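Local atomic coordinates of xylooligosaccharide oxidase (Myceliophthora thermophila, PDB entry 5L6G), a protein that oxidises the C1 hydroxyl of xylooligosaccharides and related sugars to lactones with a bicovalently bound FAD, passing the electrons to oxygen to give hydrogen peroxide. Residues G419-D423 with D424-F428; D430-V433 with H434-G438. One frame throughout, in Å; residues are numbered along the deposited sequence.

Interaction 1 of 2, residues G419-D423 with D424-F428. With XYP (beta-D-xylopyranose), chain I.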
ATOM      1  N   GLY A 419     -21.709  -9.640  -4.417  1.00 19.61           N
ATOM      2  CA  GLY A 419     -22.058 -10.891  -5.079  1.00 19.87           C
ATOM      3  C   GLY A 419     -20.868 -11.256  -5.935  1.00 18.90           C
ATOM      4  O   GLY A 419     -19.881 -10.504  -5.984  1.00 18.26           O
ATOM      5  N   PRO A 420     -20.958 -12.395  -6.625  1.00 18.41           N
ATOM      6  CA  PRO A 420     -19.774 -12.918  -7.246  1.00 17.68           C
ATOM      7  C   PRO A 420     -19.229 -11.987  -8.336  1.00 16.53           C
ATOM      8  O   PRO A 420     -19.979 -11.345  -9.068  1.00 16.59           O
ATOM      9  CB  PRO A 420     -20.213 -14.291  -7.789  1.00 18.61           C
ATOM     10  CG  PRO A 420     -21.686 -14.258  -7.847  1.00 19.42           C
ATOM     11  CD  PRO A 420     -22.147 -13.239  -6.840  1.00 19.52           C
ATOM     12  N   TYR A 421     -17.913 -11.913  -8.410  1.00 15.41           N
ATOM     13  CA  TYR A 421     -17.274 -11.076  -9.403  1.00 14.46           C
ATOM     14  C   TYR A 421     -17.413 -11.797 -10.752  1.00 14.81           C
ATOM     15  O   TYR A 421     -17.128 -12.984 -10.850  1.00 14.92           O
ATOM     16  CB  TYR A 421     -15.818 -10.833  -9.056  1.00 13.62           C
ATOM     17  CG  TYR A 421     -15.209  -9.831  -9.984  1.00 13.04           C
ATOM     18  CD1 TYR A 421     -15.380  -8.473  -9.771  1.00 12.87           C
ATOM     19  CD2 TYR A 421     -14.500 -10.243 -11.096  1.00 13.01           C
ATOM     20  CE1 TYR A 421     -14.847  -7.541 -10.641  1.00 12.46           C
ATOM     21  CE2 TYR A 421     -13.960  -9.337 -11.968  1.00 12.67           C
ATOM     22  CZ  TYR A 421     -14.161  -7.987 -11.754  1.00 12.48           C
ATOM     23  OH  TYR A 421     -13.622  -7.111 -12.635  1.00 12.12           O
ATOM     24  N   PRO A 422     -17.881 -11.090 -11.783  1.00 14.71           N
ATOM     25  CA  PRO A 422     -18.077 -11.739 -13.091  1.00 15.11           C
ATOM     26  C   PRO A 422     -16.749 -12.038 -13.788  1.00 14.74           C
ATOM     27  O   PRO A 422     -15.837 -11.237 -13.741  1.00 14.05           O
ATOM     28  CB  PRO A 422     -18.860 -10.702 -13.870  1.00 15.27           C
ATOM     29  CG  PRO A 422     -18.408  -9.403 -13.287  1.00 14.73           C
ATOM     30  CD  PRO A 422     -18.208  -9.657 -11.829  1.00 14.52           C
ATOM     31  N   ASP A 423     -16.650 -13.188 -14.447  1.00 15.23           N
ATOM     32  CA  ASP A 423     -15.360 -13.617 -14.988  1.00 15.39           C
ATOM     33  C   ASP A 423     -14.928 -12.861 -16.231  1.00 15.60           C
ATOM     34  O   ASP A 423     -13.741 -12.912 -16.614  1.00 15.49           O
ATOM     35  CB  ASP A 423     -15.375 -15.132 -15.209  1.00 16.13           C
ATOM     36  CG  ASP A 423     -15.660 -15.858 -13.936  1.00 16.26           C
ATOM     37  OD1 ASP A 423     -14.745 -15.942 -13.101  1.00 15.89           O
ATOM     38  OD2 ASP A 423     -16.826 -16.261 -13.725  1.00 17.29           O
ATOM     39  N   ASP A 424     -15.870 -12.139 -16.830  1.00 15.66           N
ATOM     40  CA  ASP A 424     -15.574 -11.235 -17.925  1.00 15.95           C
ATOM     41  C   ASP A 424     -15.254  -9.824 -17.432  1.00 14.95           C
ATOM     42  O   ASP A 424     -14.985  -8.929 -18.248  1.00 15.12           O
ATOM     43  CB  ASP A 424     -16.768 -11.168 -18.868  1.00 17.04           C
ATOM     44  CG  ASP A 424     -17.999 -10.557 -18.215  1.00 17.49           C
ATOM     45  OD1 ASP A 424     -18.509 -11.058 -17.192  1.00 17.93           O
ATOM     46  OD2 ASP A 424     -18.463  -9.551 -18.726  1.00 18.60           O
ATOM     47  N   GLY A 425     -15.299  -9.616 -16.117  1.00 14.05           N
ATOM     48  CA  GLY A 425     -15.197  -8.274 -15.551  1.00 13.40           C
ATOM     49  C   GLY A 425     -13.849  -7.613 -15.715  1.00 12.70           C
ATOM     50  O   GLY A 425     -13.750  -6.393 -15.797  1.00 12.42           O
ATOM     51  N   PHE A 426     -12.805  -8.417 -15.747  1.00 12.36           N
ATOM     52  CA  PHE A 426     -11.436  -7.906 -15.745  1.00 12.02           C
ATOM     53  C   PHE A 426     -11.158  -7.006 -16.936  1.00 11.97           C
ATOM     54  O   PHE A 426     -10.330  -6.129 -16.847  1.00 11.73           O
ATOM     55  CB  PHE A 426     -10.432  -9.053 -15.710  1.00 12.15           C
ATOM     56  CG  PHE A 426     -10.728 -10.053 -14.643  1.00 12.23           C
ATOM     57  CD1 PHE A 426     -10.383  -9.790 -13.334  1.00 11.81           C
ATOM     58  CD2 PHE A 426     -11.413 -11.232 -14.942  1.00 12.75           C
ATOM     59  CE1 PHE A 426     -10.670 -10.688 -12.336  1.00 11.97           C
ATOM     60  CE2 PHE A 426     -11.708 -12.136 -13.946  1.00 12.89           C
ATOM     61  CZ  PHE A 426     -11.349 -11.863 -12.642  1.00 12.39           C
ATOM     62  N   ALA A 427     -11.841  -7.242 -18.050  1.00 12.34           N
ATOM     63  CA  ALA A 427     -11.626  -6.463 -19.269  1.00 12.53           C
ATOM     64  C   ALA A 427     -11.891  -4.978 -19.030  1.00 12.19           C
ATOM     65  O   ALA A 427     -11.317  -4.121 -19.709  1.00 12.06           O
ATOM     66  CB  ALA A 427     -12.504  -6.983 -20.383  1.00 13.18           C
ATOM     67  N   PHE A 428     -12.742  -4.669 -18.066  1.00 12.01           N
ATOM     68  CA  PHE A 428     -13.054  -3.255 -17.763  1.00 11.88           C
ATOM     69  C   PHE A 428     -11.796  -2.497 -17.294  1.00 11.20           C
ATOM     70  O   PHE A 428     -11.320  -1.593 -17.970  1.00 11.21           O
ATOM     71  CB  PHE A 428     -14.224  -3.148 -16.760  1.00 12.06           C
ATOM     72  CG  PHE A 428     -14.320  -1.816 -16.059  1.00 11.96           C
ATOM     73  CD1 PHE A 428     -14.105  -0.630 -16.751  1.00 12.04           C
ATOM     74  CD2 PHE A 428     -14.661  -1.747 -14.714  1.00 11.87           C
ATOM     75  CE1 PHE A 428     -14.168   0.601 -16.088  1.00 11.85           C
ATOM     76  CE2 PHE A 428     -14.744  -0.520 -14.063  1.00 11.81           C
ATOM     77  CZ  PHE A 428     -14.490   0.647 -14.748  1.00 11.74           C
TER
HETATM   78  O1  XYP I 510      -7.508 -13.454 -10.129  1.00 19.29           O
HETATM   79  C1  XYP I 510      -7.021 -13.068 -11.394  1.00 19.46           C
HETATM   80  C2  XYP I 510      -7.761 -13.866 -12.468  1.00 19.79           C
HETATM   81  C3  XYP I 510      -7.287 -13.402 -13.823  1.00 19.07           C
HETATM   82  C4  XYP I 510      -7.549 -11.914 -13.938  1.00 18.50           C
HETATM   83  C5  XYP I 510      -6.876 -11.170 -12.806  1.00 18.83           C
HETATM   84  O2  XYP I 510      -7.546 -15.283 -12.321  1.00 20.76           O
HETATM   85  O3  XYP I 510      -8.000 -14.064 -14.865  1.00 18.30           O
HETATM   86  O4  XYP I 510      -7.061 -11.483 -15.204  1.00 18.43           O
HETATM   87  O5  XYP I 510      -7.300 -11.687 -11.543  1.00 20.41           O
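Y421 and F426 carry the aromatic side of this turn, their rings set obliquely, planes at 49° and centroids 5.0 Å apart. Y421 CE2 comes over one face of the F426 ring near its rim, 3.6 Å from F426 CE1. The opposite face carries a bound beta-D-xylopyranose, whose C4 sits above the ring centre and 3.6 Å from F426 CD1, a carbohydrate-aromatic CH-pi type of packing. This sugar lies in a pocket apart from the substrate site at the flavin, and R56 hydrogen-bonds to it. At the F426 edge, near its plane, D423 O lies 3.3 Å from F426 CD2.

The polar part is a type I beta turn from P422 to G425, closed by G425 N donating to P422 O at 2.9 Å. With its CG anti to the backbone N (chi1 -173°), Y421 extends its ring to the G425-F426 backbone; its OH lies 3.1 Å from G425 C and hydrogen-bonds to D415 OD2.

The turn thus leads from strand 409-417 into helix 426-437, with Y421 resting on T341 and Y343 of strand 341-349 and F426 meeting Y343 edge-to-face.

Interaction 2 of 2, residues D430-V433 with H434-G438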
ATOM      1  N   ASP A 430      -8.803  -3.607 -17.266  1.00 11.05           N
ATOM      2  CA  ASP A 430      -7.705  -3.891 -18.194  1.00 11.37           C
ATOM      3  C   ASP A 430      -7.693  -2.907 -19.357  1.00 11.55           C
ATOM      4  O   ASP A 430      -6.621  -2.428 -19.767  1.00 11.74           O
ATOM      5  CB  ASP A 430      -7.766  -5.343 -18.721  1.00 11.81           C
ATOM      6  CG  ASP A 430      -7.360  -6.364 -17.661  1.00 11.89           C
ATOM      7  OD1 ASP A 430      -6.890  -5.926 -16.580  1.00 11.00           O
ATOM      8  OD2 ASP A 430      -7.526  -7.597 -17.903  1.00 12.55           O
ATOM      9  N   GLY A 431      -8.876  -2.631 -19.899  1.00 11.99           N
ATOM     10  CA  GLY A 431      -9.015  -1.738 -21.021  1.00 12.14           C
ATOM     11  C   GLY A 431      -8.674  -0.313 -20.610  1.00 12.13           C
ATOM     12  O   GLY A 431      -8.078   0.440 -21.380  1.00 11.91           O
ATOM     13  N   TRP A 432      -9.039   0.048 -19.388  1.00 11.83           N
ATOM     14  CA  TRP A 432      -8.773   1.397 -18.910  1.00 12.05           C
ATOM     15  C   TRP A 432      -7.271   1.616 -18.791  1.00 12.19           C
ATOM     16  O   TRP A 432      -6.755   2.646 -19.221  1.00 12.54           O
ATOM     17  CB  TRP A 432      -9.434   1.651 -17.553  1.00 11.72           C
ATOM     18  CG  TRP A 432      -9.821   3.079 -17.364  1.00 11.75           C
ATOM     19  CD1 TRP A 432      -9.416   4.134 -18.100  1.00 11.97           C
ATOM     20  CD2 TRP A 432     -10.701   3.593 -16.367  1.00 11.77           C
ATOM     21  NE1 TRP A 432     -10.011   5.298 -17.642  1.00 12.23           N
ATOM     22  CE2 TRP A 432     -10.805   4.984 -16.573  1.00 11.99           C
ATOM     23  CE3 TRP A 432     -11.429   3.010 -15.334  1.00 11.68           C
ATOM     24  CZ2 TRP A 432     -11.607   5.799 -15.779  1.00 12.17           C
ATOM     25  CZ3 TRP A 432     -12.216   3.824 -14.538  1.00 12.06           C
ATOM     26  CH2 TRP A 432     -12.303   5.197 -14.766  1.00 12.10           C
ATOM     27  N   VAL A 433      -6.559   0.627 -18.250  1.00 12.30           N
ATOM     28  CA  VAL A 433      -5.113   0.758 -18.124  1.00 12.62           C
ATOM     29  C   VAL A 433      -4.442   0.860 -19.504  1.00 13.41           C
ATOM     30  O   VAL A 433      -3.548   1.689 -19.708  1.00 13.02           O
ATOM     31  CB  VAL A 433      -4.511  -0.360 -17.250  1.00 12.26           C
ATOM     32  CG1 VAL A 433      -3.007  -0.385 -17.360  1.00 12.31           C
ATOM     33  CG2 VAL A 433      -4.907  -0.131 -15.803  1.00 11.97           C
ATOM     34  N   HIS A 434      -4.917   0.063 -20.452  1.00 14.65           N
ATOM     35  CA  HIS A 434      -4.446   0.145 -21.834  1.00 16.60           C
ATOM     36  C   HIS A 434      -4.564   1.555 -22.432  1.00 15.37           C
ATOM     37  O   HIS A 434      -3.720   1.966 -23.208  1.00 14.87           O
ATOM     38  CB  HIS A 434      -5.203  -0.830 -22.709  1.00 19.03           C
ATOM     39  CG  HIS A 434      -4.607  -1.009 -24.071  1.00 23.01           C
ATOM     40  ND1 HIS A 434      -3.560  -1.872 -24.314  1.00 25.20           N
ATOM     41  CD2 HIS A 434      -4.940  -0.474 -25.270  1.00 25.71           C
ATOM     42  CE1 HIS A 434      -3.257  -1.844 -25.601  1.00 26.56           C
ATOM     43  NE2 HIS A 434      -4.081  -1.007 -26.205  1.00 26.88           N
ATOM     44  N   ALA A 435      -5.603   2.295 -22.058  1.00 14.65           N
ATOM     45  CA  ALA A 435      -5.772   3.669 -22.532  1.00 14.48           C
ATOM     46  C   ALA A 435      -4.621   4.563 -22.061  1.00 13.90           C
ATOM     47  O   ALA A 435      -4.271   5.528 -22.743  1.00 14.21           O
ATOM     48  CB  ALA A 435      -7.113   4.255 -22.076  1.00 14.36           C
ATOM     49  N   PHE A 436      -4.044   4.265 -20.903  1.00 13.12           N
ATOM     50  CA  PHE A 436      -2.870   5.003 -20.427  1.00 12.82           C
ATOM     51  C   PHE A 436      -1.607   4.501 -21.114  1.00 13.24           C
ATOM     52  O   PHE A 436      -0.829   5.274 -21.688  1.00 13.32           O
ATOM     53  CB  PHE A 436      -2.665   4.863 -18.904  1.00 12.43           C
ATOM     54  CG  PHE A 436      -3.736   5.492 -18.040  1.00 11.96           C
ATOM     55  CD1 PHE A 436      -4.920   4.821 -17.765  1.00 11.73           C
ATOM     56  CD2 PHE A 436      -3.515   6.723 -17.419  1.00 11.83           C
ATOM     57  CE1 PHE A 436      -5.864   5.360 -16.924  1.00 11.50           C
ATOM     58  CE2 PHE A 436      -4.454   7.273 -16.574  1.00 11.64           C
ATOM     59  CZ  PHE A 436      -5.635   6.604 -16.325  1.00 11.69           C
ATOM     60  N   THR A 437      -1.387   3.187 -21.050  1.00 13.20           N
ATOM     61  CA  THR A 437      -0.072   2.642 -21.366  1.00 13.77           C
ATOM     62  C   THR A 437       0.212   2.628 -22.869  1.00 14.46           C
ATOM     63  O   THR A 437       1.373   2.619 -23.262  1.00 14.66           O
ATOM     64  CB  THR A 437       0.134   1.235 -20.764  1.00 13.80           C
ATOM     65  OG1 THR A 437      -0.852   0.341 -21.279  1.00 13.97           O
ATOM     66  CG2 THR A 437       0.041   1.281 -19.238  1.00 13.43           C
ATOM     67  N   GLY A 438      -0.838   2.674 -23.691  1.00 14.60           N
ATOM     68  CA  GLY A 438      -0.689   2.757 -25.139  1.00 15.47           C
ATOM     69  C   GLY A 438       0.063   4.002 -25.584  1.00 15.91           C
ATOM     70  O   GLY A 438       0.720   3.997 -26.628  1.00 16.70           O
TER
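Helix 426-437, which packs against strand 341-349 and helix 354-368, supplies both halves of this contact in its later part, where W432 and F436 stand one helical turn apart. Their side chains run alongside each other in the same direction. W432 CD1 meets F436 CE1 at 3.9 Å, with the indole five-membered ring and the phenyl ring inclined at 42°. Both rings are buried: W432 also meets W364 and W375 edge-to-face, while F436 does the same with Y411 and touches V360.

On the face toward strand 341-349, V433 CG1 and T437 CG2 touch at 3.9 Å, and each side chain packs on that strand, V433 against K345 and T437 against L347. D430, earlier on the helix, makes a salt bridge to K345 through OD1.

Main-chain bonds link the same residues along the helix. H434 N donates to D430 O at 3.1 Å and A435 N to G431 O at 3.2 Å, both i to i+4 bonds; that of A435 is bent, and its N-H is shared with a weak second bond to W432 O. Further along, two amides share V433 O, combining an i to i+3 bond with an i to i+4 bond: F436 N approaches at 2.9 Å from above the carbonyl plane, while T437 N, at 3.0 Å, comes almost straight down the C=O bond.

Both interactions use helix 426-437: interaction 1 forms the turn leading into it and interaction 2 lies in its later part, their centres about 17 Å apart. The two follow in series along the chain, adjoining without touching otherwise, and both rest on strand 341-349. Interaction 1 is the more superficial, with exposed aspartates in its turn, a single backbone bond across it and a sugar against one aromatic ring. In interaction 2 the aromatic side is buried against helix 354-368, and a series of helical backbone bonds replaces that one turn bond. Aromatic pairing is oblique in both, but one pair borders a carbohydrate while the other lies within protein.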